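Local coordinates for beta-galactosidase (Geobacillus stearothermophilus, PDB 4OIF), which probably hydrolyses terminal non-reducing beta-D-galactose residues of beta-D-galactosides, as a zinc-binding, trimeric member of glycoside hydrolase family 42, at residues L344-D355 / R633-M644; R447-P455 / V622-Q631. All coordinates share one frame; numbering follows the deposited sequence.

Interaction 1 (L344-D355 / R633-M644); sequences LSSMQMIAHGSD and RQAPECDYVFIM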
# COMPACT_ATOMS: atom_id res chain seq x y z
N LEU A 344 -13.48 6.11 -34.71
CA LEU A 344 -13.87 7.35 -34.03
C LEU A 344 -12.68 8.06 -33.41
O LEU A 344 -12.45 9.26 -33.66
CB LEU A 344 -14.92 7.04 -32.96
CG LEU A 344 -15.26 8.06 -31.87
CD1 LEU A 344 -15.74 9.39 -32.43
CD2 LEU A 344 -16.29 7.47 -30.90
N SER A 345 -11.91 7.32 -32.60
CA SER A 345 -10.74 7.88 -31.93
C SER A 345 -9.66 8.36 -32.92
O SER A 345 -9.02 9.41 -32.72
CB SER A 345 -10.15 6.87 -30.94
OG SER A 345 -9.58 5.74 -31.57
N SER A 346 -9.48 7.62 -34.01
CA SER A 346 -8.51 8.05 -35.01
C SER A 346 -8.94 9.38 -35.65
O SER A 346 -8.11 10.31 -35.83
CB SER A 346 -8.34 6.97 -36.08
OG SER A 346 -8.05 5.73 -35.47
N MET A 347 -10.22 9.46 -35.97
CA MET A 347 -10.74 10.71 -36.53
C MET A 347 -10.58 11.86 -35.54
O MET A 347 -10.26 12.98 -35.94
CB MET A 347 -12.20 10.56 -36.94
CG MET A 347 -12.40 9.55 -38.06
SD MET A 347 -11.55 10.03 -39.57
CE MET A 347 -10.56 8.57 -39.87
N GLN A 348 -10.78 11.58 -34.25
CA GLN A 348 -10.60 12.62 -33.24
C GLN A 348 -9.17 13.10 -33.22
O GLN A 348 -8.89 14.30 -33.07
CB GLN A 348 -10.98 12.12 -31.85
CG GLN A 348 -10.91 13.24 -30.82
CD GLN A 348 -11.00 12.77 -29.38
OE1 GLN A 348 -10.66 11.63 -29.06
NE2 GLN A 348 -11.45 13.67 -28.50
N MET A 349 -8.24 12.16 -33.39
CA MET A 349 -6.84 12.52 -33.44
C MET A 349 -6.55 13.45 -34.61
O MET A 349 -5.88 14.47 -34.43
CB MET A 349 -5.97 11.26 -33.53
CG MET A 349 -5.80 10.58 -32.19
SD MET A 349 -4.83 11.59 -31.06
CE MET A 349 -5.06 10.67 -29.54
N ILE A 350 -7.07 13.12 -35.79
CA ILE A 350 -6.87 14.01 -36.94
C ILE A 350 -7.54 15.38 -36.72
O ILE A 350 -7.03 16.42 -37.14
CB ILE A 350 -7.42 13.37 -38.24
CG1 ILE A 350 -6.76 12.00 -38.47
CG2 ILE A 350 -7.20 14.29 -39.47
CD1 ILE A 350 -5.26 12.06 -38.59
N ALA A 351 -8.67 15.39 -36.03
CA ALA A 351 -9.45 16.60 -35.88
C ALA A 351 -8.75 17.64 -34.98
O ALA A 351 -8.93 18.84 -35.16
CB ALA A 351 -10.82 16.27 -35.32
N HIS A 352 -7.96 17.17 -34.02
CA HIS A 352 -7.28 18.07 -33.10
C HIS A 352 -5.86 18.37 -33.57
O HIS A 352 -5.12 19.04 -32.86
CB HIS A 352 -7.26 17.49 -31.69
CG HIS A 352 -8.55 17.64 -30.95
ND1 HIS A 352 -8.79 18.67 -30.06
CD2 HIS A 352 -9.69 16.90 -30.97
CE1 HIS A 352 -10.01 18.55 -29.57
NE2 HIS A 352 -10.57 17.49 -30.10
N GLY A 353 -5.50 17.91 -34.76
CA GLY A 353 -4.27 18.36 -35.38
C GLY A 353 -3.25 17.34 -35.88
O GLY A 353 -2.28 17.71 -36.54
N SER A 354 -3.46 16.06 -35.60
CA SER A 354 -2.50 15.04 -36.05
C SER A 354 -2.50 14.84 -37.57
O SER A 354 -3.56 14.78 -38.20
CB SER A 354 -2.79 13.71 -35.37
OG SER A 354 -1.87 12.72 -35.79
N ASP A 355 -1.31 14.73 -38.15
CA ASP A 355 -1.16 14.34 -39.56
C ASP A 355 -0.77 12.87 -39.69
O ASP A 355 -0.22 12.45 -40.71
CB ASP A 355 -0.14 15.22 -40.28
CG ASP A 355 -0.71 16.58 -40.65
OD1 ASP A 355 -1.95 16.73 -40.66
OD2 ASP A 355 0.09 17.50 -40.95
N ARG A 633 -10.27 21.69 -38.70
CA ARG A 633 -8.99 22.20 -39.17
C ARG A 633 -9.23 23.10 -40.36
O ARG A 633 -10.18 22.91 -41.10
CB ARG A 633 -8.05 21.05 -39.51
CG ARG A 633 -7.65 20.28 -38.26
CD ARG A 633 -6.78 19.12 -38.56
NE ARG A 633 -5.48 19.51 -39.05
CZ ARG A 633 -4.50 18.65 -39.28
NH1 ARG A 633 -4.71 17.36 -39.03
NH2 ARG A 633 -3.33 19.07 -39.74
N GLN A 634 -8.40 24.11 -40.53
CA GLN A 634 -8.69 25.14 -41.50
C GLN A 634 -7.61 25.24 -42.55
O GLN A 634 -6.43 25.40 -42.24
CB GLN A 634 -8.89 26.48 -40.80
CG GLN A 634 -9.82 26.38 -39.60
CD GLN A 634 -10.36 27.73 -39.16
OE1 GLN A 634 -9.81 28.37 -38.26
NE2 GLN A 634 -11.44 28.16 -39.78
N ALA A 635 -8.02 25.13 -43.81
CA ALA A 635 -7.14 25.32 -44.96
C ALA A 635 -7.37 26.72 -45.54
O ALA A 635 -8.33 27.39 -45.16
CB ALA A 635 -7.39 24.24 -46.00
N PRO A 636 -6.48 27.19 -46.44
CA PRO A 636 -6.74 28.50 -47.03
C PRO A 636 -8.09 28.55 -47.74
O PRO A 636 -8.87 29.48 -47.55
CB PRO A 636 -5.60 28.67 -48.04
CG PRO A 636 -4.51 27.79 -47.53
CD PRO A 636 -5.20 26.62 -46.90
N GLU A 637 -8.36 27.51 -48.53
CA GLU A 637 -9.56 27.43 -49.35
C GLU A 637 -10.79 26.88 -48.64
O GLU A 637 -11.91 27.11 -49.10
CB GLU A 637 -9.27 26.58 -50.59
CG GLU A 637 -9.09 25.09 -50.33
CD GLU A 637 -7.68 24.72 -49.84
OE1 GLU A 637 -6.92 25.63 -49.45
OE2 GLU A 637 -7.35 23.52 -49.85
N CYS A 638 -10.61 26.15 -47.53
CA CYS A 638 -11.77 25.53 -46.89
C CYS A 638 -11.59 25.07 -45.45
O CYS A 638 -10.48 24.92 -44.94
CB CYS A 638 -12.23 24.33 -47.71
SG CYS A 638 -11.09 22.96 -47.66
N ASP A 639 -12.73 24.83 -44.80
CA ASP A 639 -12.75 24.25 -43.48
C ASP A 639 -12.99 22.74 -43.58
O ASP A 639 -13.77 22.27 -44.41
CB ASP A 639 -13.83 24.92 -42.62
CG ASP A 639 -13.46 26.34 -42.20
OD1 ASP A 639 -12.26 26.62 -41.98
OD2 ASP A 639 -14.38 27.17 -42.07
N TYR A 640 -12.27 21.97 -42.77
CA TYR A 640 -12.51 20.54 -42.60
C TYR A 640 -13.06 20.31 -41.21
O TYR A 640 -12.39 20.58 -40.22
CB TYR A 640 -11.25 19.71 -42.79
CG TYR A 640 -10.64 19.80 -44.16
CD1 TYR A 640 -9.48 20.52 -44.38
CD2 TYR A 640 -11.23 19.15 -45.24
CE1 TYR A 640 -8.91 20.60 -45.64
CE2 TYR A 640 -10.66 19.21 -46.50
CZ TYR A 640 -9.50 19.94 -46.69
OH TYR A 640 -8.93 20.00 -47.95
N VAL A 641 -14.27 19.80 -41.14
CA VAL A 641 -14.99 19.72 -39.90
C VAL A 641 -15.30 18.27 -39.56
O VAL A 641 -15.79 17.52 -40.38
CB VAL A 641 -16.27 20.56 -39.98
CG1 VAL A 641 -16.99 20.56 -38.64
CG2 VAL A 641 -15.91 21.99 -40.40
N PHE A 642 -15.00 17.88 -38.34
CA PHE A 642 -15.25 16.54 -37.85
C PHE A 642 -16.42 16.57 -36.87
O PHE A 642 -16.36 17.27 -35.85
CB PHE A 642 -14.01 15.97 -37.15
CG PHE A 642 -12.86 15.68 -38.05
CD1 PHE A 642 -12.12 16.72 -38.62
CD2 PHE A 642 -12.48 14.38 -38.32
CE1 PHE A 642 -11.04 16.45 -39.46
CE2 PHE A 642 -11.40 14.10 -39.16
CZ PHE A 642 -10.68 15.14 -39.73
N ILE A 643 -17.46 15.81 -37.19
CA ILE A 643 -18.60 15.66 -36.30
C ILE A 643 -18.59 14.25 -35.70
O ILE A 643 -18.87 13.27 -36.38
CB ILE A 643 -19.92 15.93 -37.04
CG1 ILE A 643 -19.82 17.22 -37.85
CG2 ILE A 643 -21.07 15.98 -36.05
CD1 ILE A 643 -21.04 17.52 -38.75
N MET A 644 -18.26 14.18 -34.41
CA MET A 644 -17.94 12.91 -33.77
C MET A 644 -18.91 12.53 -32.65
O MET A 644 -19.09 13.27 -31.68
CB MET A 644 -16.50 12.96 -33.24
CG MET A 644 -15.48 13.29 -34.32
SD MET A 644 -13.85 13.73 -33.69
CE MET A 644 -14.18 15.30 -32.90
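Helix 344-351, carrying A351, and strand 638-644, carrying F642, run roughly antiparallel at 146°, their axes 9.0 Å apart. A351 CB sits over one face of the F642 ring, 3.8 Å from its centroid, in a CH-pi contact. I350 CG2 reaches F642 CZ at 3.6 Å, and the M347 sulfur lies at the ring edge, a Met-aromatic contact. One helical turn before A351, M644 crosses Q348 at about a right angle, SD 3.5 Å from Q348 CA, and M644 CB meets L344 CD1. The contact turns polar at the C-terminal end of the helix, a Schellman motif with G353 at C-prime, into which R633 reaches, bent at chi3 (67°). R633 NH1 donates hydrogen bonds to I350 O, on a lone pair at 3.1 Å, and, more bent, to S354 O from above its carbonyl plane at 2.9 Å. R633 NH2 forms a salt bridge with D355 OD1 at 2.9 Å, the carboxylate and guanidinium planes 19° apart, and bonds T407 O. The carbonyls of I350 and S354, at and just past the helix end, gain a positive partner, probably favourable to the helix dipole, while D355 probably offsets the charge of R633 where barrel meets C-terminal beta domain.

Interaction 2 (R447-P455 / V622-Q631); sequences RPFWERDIP and VKHEKGVSVQ. With GOL (glycerol), chain I.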
# COMPACT_ATOMS: atom_id res chain seq x y z
N ARG A 447 -13.64 22.08 -20.22
CA ARG A 447 -14.91 21.40 -20.47
C ARG A 447 -15.98 22.24 -21.22
O ARG A 447 -16.52 21.77 -22.21
CB ARG A 447 -15.50 20.88 -19.15
CG ARG A 447 -16.88 20.23 -19.34
CD ARG A 447 -17.58 19.98 -18.03
NE ARG A 447 -16.80 19.07 -17.19
CZ ARG A 447 -16.78 17.75 -17.36
NH1 ARG A 447 -17.50 17.20 -18.33
NH2 ARG A 447 -16.05 16.99 -16.56
N PRO A 448 -16.29 23.46 -20.75
CA PRO A 448 -17.34 24.20 -21.47
C PRO A 448 -16.98 24.52 -22.91
O PRO A 448 -17.87 24.57 -23.76
CB PRO A 448 -17.49 25.49 -20.65
CG PRO A 448 -16.96 25.16 -19.31
CD PRO A 448 -15.83 24.20 -19.56
N PHE A 449 -15.70 24.71 -23.20
CA PHE A 449 -15.27 25.04 -24.56
C PHE A 449 -15.35 23.81 -25.46
O PHE A 449 -15.77 23.90 -26.62
CB PHE A 449 -13.87 25.65 -24.53
CG PHE A 449 -13.82 26.97 -23.80
CD1 PHE A 449 -14.02 28.16 -24.48
CD2 PHE A 449 -13.67 27.00 -22.42
CE1 PHE A 449 -14.03 29.37 -23.80
CE2 PHE A 449 -13.68 28.20 -21.73
CZ PHE A 449 -13.86 29.39 -22.42
N TRP A 450 -15.01 22.66 -24.91
CA TRP A 450 -15.16 21.40 -25.61
C TRP A 450 -16.64 21.15 -25.90
O TRP A 450 -16.99 20.76 -27.01
CB TRP A 450 -14.57 20.24 -24.78
CG TRP A 450 -14.42 18.94 -25.55
CD1 TRP A 450 -13.45 18.62 -26.46
CD2 TRP A 450 -15.28 17.80 -25.46
NE1 TRP A 450 -13.64 17.35 -26.94
CE2 TRP A 450 -14.76 16.82 -26.35
CE3 TRP A 450 -16.43 17.50 -24.73
CZ2 TRP A 450 -15.36 15.57 -26.51
CZ3 TRP A 450 -17.02 16.26 -24.89
CH2 TRP A 450 -16.49 15.31 -25.78
N GLU A 451 -17.49 21.40 -24.91
CA GLU A 451 -18.92 21.17 -25.05
C GLU A 451 -19.55 22.11 -26.08
O GLU A 451 -20.63 21.84 -26.59
CB GLU A 451 -19.62 21.30 -23.68
CG GLU A 451 -19.38 20.11 -22.74
CD GLU A 451 -20.06 20.24 -21.38
OE1 GLU A 451 -20.74 21.25 -21.15
OE2 GLU A 451 -19.90 19.33 -20.53
N ARG A 452 -18.86 23.20 -26.39
CA ARG A 452 -19.33 24.18 -27.36
C ARG A 452 -18.54 24.14 -28.67
O ARG A 452 -18.78 24.94 -29.58
CB ARG A 452 -19.24 25.58 -26.77
CG ARG A 452 -20.24 25.86 -25.68
CD ARG A 452 -21.58 26.21 -26.26
NE ARG A 452 -22.47 26.71 -25.23
CZ ARG A 452 -23.61 26.14 -24.88
NH1 ARG A 452 -24.01 25.03 -25.49
NH2 ARG A 452 -24.36 26.67 -23.92
N ASP A 453 -17.57 23.24 -28.76
CA ASP A 453 -16.81 23.05 -29.99
C ASP A 453 -16.01 24.31 -30.29
O ASP A 453 -15.77 24.66 -31.45
CB ASP A 453 -17.74 22.70 -31.15
CG ASP A 453 -18.65 21.54 -30.81
OD1 ASP A 453 -18.16 20.56 -30.21
OD2 ASP A 453 -19.86 21.61 -31.11
N ILE A 454 -15.60 25.00 -29.24
CA ILE A 454 -14.78 26.18 -29.38
C ILE A 454 -13.30 25.79 -29.36
O ILE A 454 -12.84 25.15 -28.42
CB ILE A 454 -15.09 27.19 -28.29
CG1 ILE A 454 -16.52 27.69 -28.48
CG2 ILE A 454 -14.10 28.33 -28.34
CD1 ILE A 454 -16.86 28.89 -27.68
N PRO A 455 -12.57 26.16 -30.42
CA PRO A 455 -11.17 25.73 -30.52
C PRO A 455 -10.38 26.26 -29.34
O PRO A 455 -10.60 27.39 -28.92
CB PRO A 455 -10.70 26.35 -31.85
CG PRO A 455 -11.95 26.64 -32.60
CD PRO A 455 -12.97 26.99 -31.57
N VAL A 622 -22.58 23.38 -35.33
CA VAL A 622 -23.46 22.25 -35.55
C VAL A 622 -24.31 22.10 -34.30
O VAL A 622 -23.79 22.10 -33.19
CB VAL A 622 -22.68 20.95 -35.80
CG1 VAL A 622 -23.66 19.79 -35.96
CG2 VAL A 622 -21.78 21.07 -37.01
N LYS A 623 -25.63 21.99 -34.47
CA LYS A 623 -26.53 21.78 -33.34
C LYS A 623 -26.52 20.31 -32.93
O LYS A 623 -26.73 19.42 -33.76
CB LYS A 623 -27.94 22.23 -33.70
CG LYS A 623 -29.00 21.92 -32.67
CD LYS A 623 -30.26 22.73 -32.95
CE LYS A 623 -31.33 22.50 -31.88
NZ LYS A 623 -31.81 21.08 -31.86
N HIS A 624 -26.27 20.05 -31.64
CA HIS A 624 -26.15 18.68 -31.15
C HIS A 624 -26.32 18.59 -29.63
O HIS A 624 -26.25 19.60 -28.92
CB HIS A 624 -24.80 18.08 -31.56
CG HIS A 624 -23.62 18.80 -30.98
ND1 HIS A 624 -23.26 18.69 -29.65
CD2 HIS A 624 -22.72 19.64 -31.54
CE1 HIS A 624 -22.20 19.43 -29.42
NE2 HIS A 624 -21.84 20.02 -30.55
N GLU A 625 -26.53 17.37 -29.14
CA GLU A 625 -26.56 17.08 -27.71
C GLU A 625 -25.17 16.83 -27.16
O GLU A 625 -24.20 16.69 -27.92
CB GLU A 625 -27.44 15.86 -27.44
CG GLU A 625 -28.86 16.01 -27.96
CD GLU A 625 -29.60 17.18 -27.32
OE1 GLU A 625 -29.27 17.54 -26.18
OE2 GLU A 625 -30.49 17.75 -27.98
N LYS A 626 -25.08 16.78 -25.83
CA LYS A 626 -23.81 16.50 -25.15
C LYS A 626 -23.21 15.17 -25.57
O LYS A 626 -23.91 14.16 -25.67
CB LYS A 626 -24.02 16.54 -23.64
CG LYS A 626 -24.12 17.95 -23.09
CD LYS A 626 -24.27 17.98 -21.59
CE LYS A 626 -24.17 19.40 -21.09
NZ LYS A 626 -24.72 20.35 -22.11
N GLY A 627 -21.90 15.16 -25.82
CA GLY A 627 -21.21 13.92 -26.16
C GLY A 627 -20.96 13.84 -27.65
O GLY A 627 -20.35 12.89 -28.15
N VAL A 628 -21.47 14.83 -28.37
CA VAL A 628 -21.10 15.00 -29.76
C VAL A 628 -20.07 16.10 -29.82
O VAL A 628 -20.34 17.22 -29.40
CB VAL A 628 -22.28 15.37 -30.65
CG1 VAL A 628 -21.79 15.76 -32.05
CG2 VAL A 628 -23.23 14.23 -30.72
N SER A 629 -18.89 15.78 -30.33
CA SER A 629 -17.81 16.73 -30.41
C SER A 629 -17.66 17.19 -31.85
O SER A 629 -17.60 16.38 -32.76
CB SER A 629 -16.50 16.10 -29.90
OG SER A 629 -15.41 16.99 -30.06
N VAL A 630 -17.61 18.50 -32.05
CA VAL A 630 -17.35 19.02 -33.38
C VAL A 630 -16.03 19.77 -33.33
O VAL A 630 -15.88 20.68 -32.53
CB VAL A 630 -18.49 19.94 -33.89
CG1 VAL A 630 -18.12 20.52 -35.24
CG2 VAL A 630 -19.81 19.17 -33.96
N GLN A 631 -15.08 19.36 -34.17
CA GLN A 631 -13.76 19.98 -34.16
C GLN A 631 -13.28 20.18 -35.58
O GLN A 631 -13.56 19.36 -36.43
CB GLN A 631 -12.75 19.11 -33.40
CG GLN A 631 -12.94 19.09 -31.89
CD GLN A 631 -12.64 20.42 -31.25
OE1 GLN A 631 -11.78 21.17 -31.72
NE2 GLN A 631 -13.37 20.73 -30.19
C1 GOL I . -23.66 22.60 -30.21
O1 GOL I . -23.20 23.80 -30.79
C2 GOL I . -23.85 22.79 -28.72
O2 GOL I . -23.09 23.91 -28.33
C3 GOL I . -25.34 23.06 -28.55
O3 GOL I . -26.01 22.75 -29.76
O HOH W 1 -12.56 16.24 -29.54
O HOH W 2 -19.09 18.73 -27.18
O HOH W 3 -15.81 19.67 -29.32
O HOH W 4 -21.12 23.61 -32.85
O HOH W 5 -12.34 22.47 -27.78
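D453 and H624 come from opposite directions, the carboxylate and ring planes 50° apart: H624 NE2 donates to D453 OD2 at 2.6 Å, nearly straight at 171°, in the ring plane and onto the syn lone pair. The other carboxylate oxygen, OD1, takes the backbone N-H of V630 at 2.8 Å, approached from well above the carboxylate plane. One carboxylate therefore holds H624, just before the E625-V628 turn, and V630 on the strand after it. D453 owes its place to the Schellman motif ending helix 447-451, where it takes positive phi (65°). On the other side, H624 ND1 donates to E625 O, so both ring nitrogens are engaged and the rotation of the ring is fixed; V628 CG1 lies over one face and C1 of a glycerol, probably from the crystallisation liquor, over the opposite one.

Further out, ordered waters bridge the two segments. One water joins W450 O, D453 OD1, S629 OG and Q631 NE2; another accepts from W450 NE1 at 3.0 Å and bonds S629 OG, while W450 CZ2 packs on S629 CB at 3.6 Å. Q631 OE1 is held by R409, and E451 OE1 stays 4.2 Å from K626 NZ, beyond a salt bridge, and pairs with R604 instead. With both nitrogens donating, H624 is probably protonated, giving its bond to D453 ionic character at this join between the trimerisation and C-terminal domains.

Overall arrangement
Both interactions fasten the same C-terminal antiparallel sheet, but to different domains. Strand 628-634 serves both; interaction 1 adds its neighbour 638-645, and interaction 2 the residues after strand 622-623. Interaction 1 seats the sheet against helix 341-351 of the catalytic barrel, interaction 2 against the end of helix 438-451 of the trimerisation domain. Their centres lie 14 Å apart, and backbone bonds F642 N to Q631 O and M644 N to S629 O tie them directly; H352 also packs on Q631. Interaction 1, wholly buried, joins an apolar core to an arginine that makes all its cross-segment hydrogen bonds. Interaction 2, though largely buried, reaches the surface at K626 and E451 and relies on a carboxylate, an imidazole and ordered waters. Neither touches another subunit.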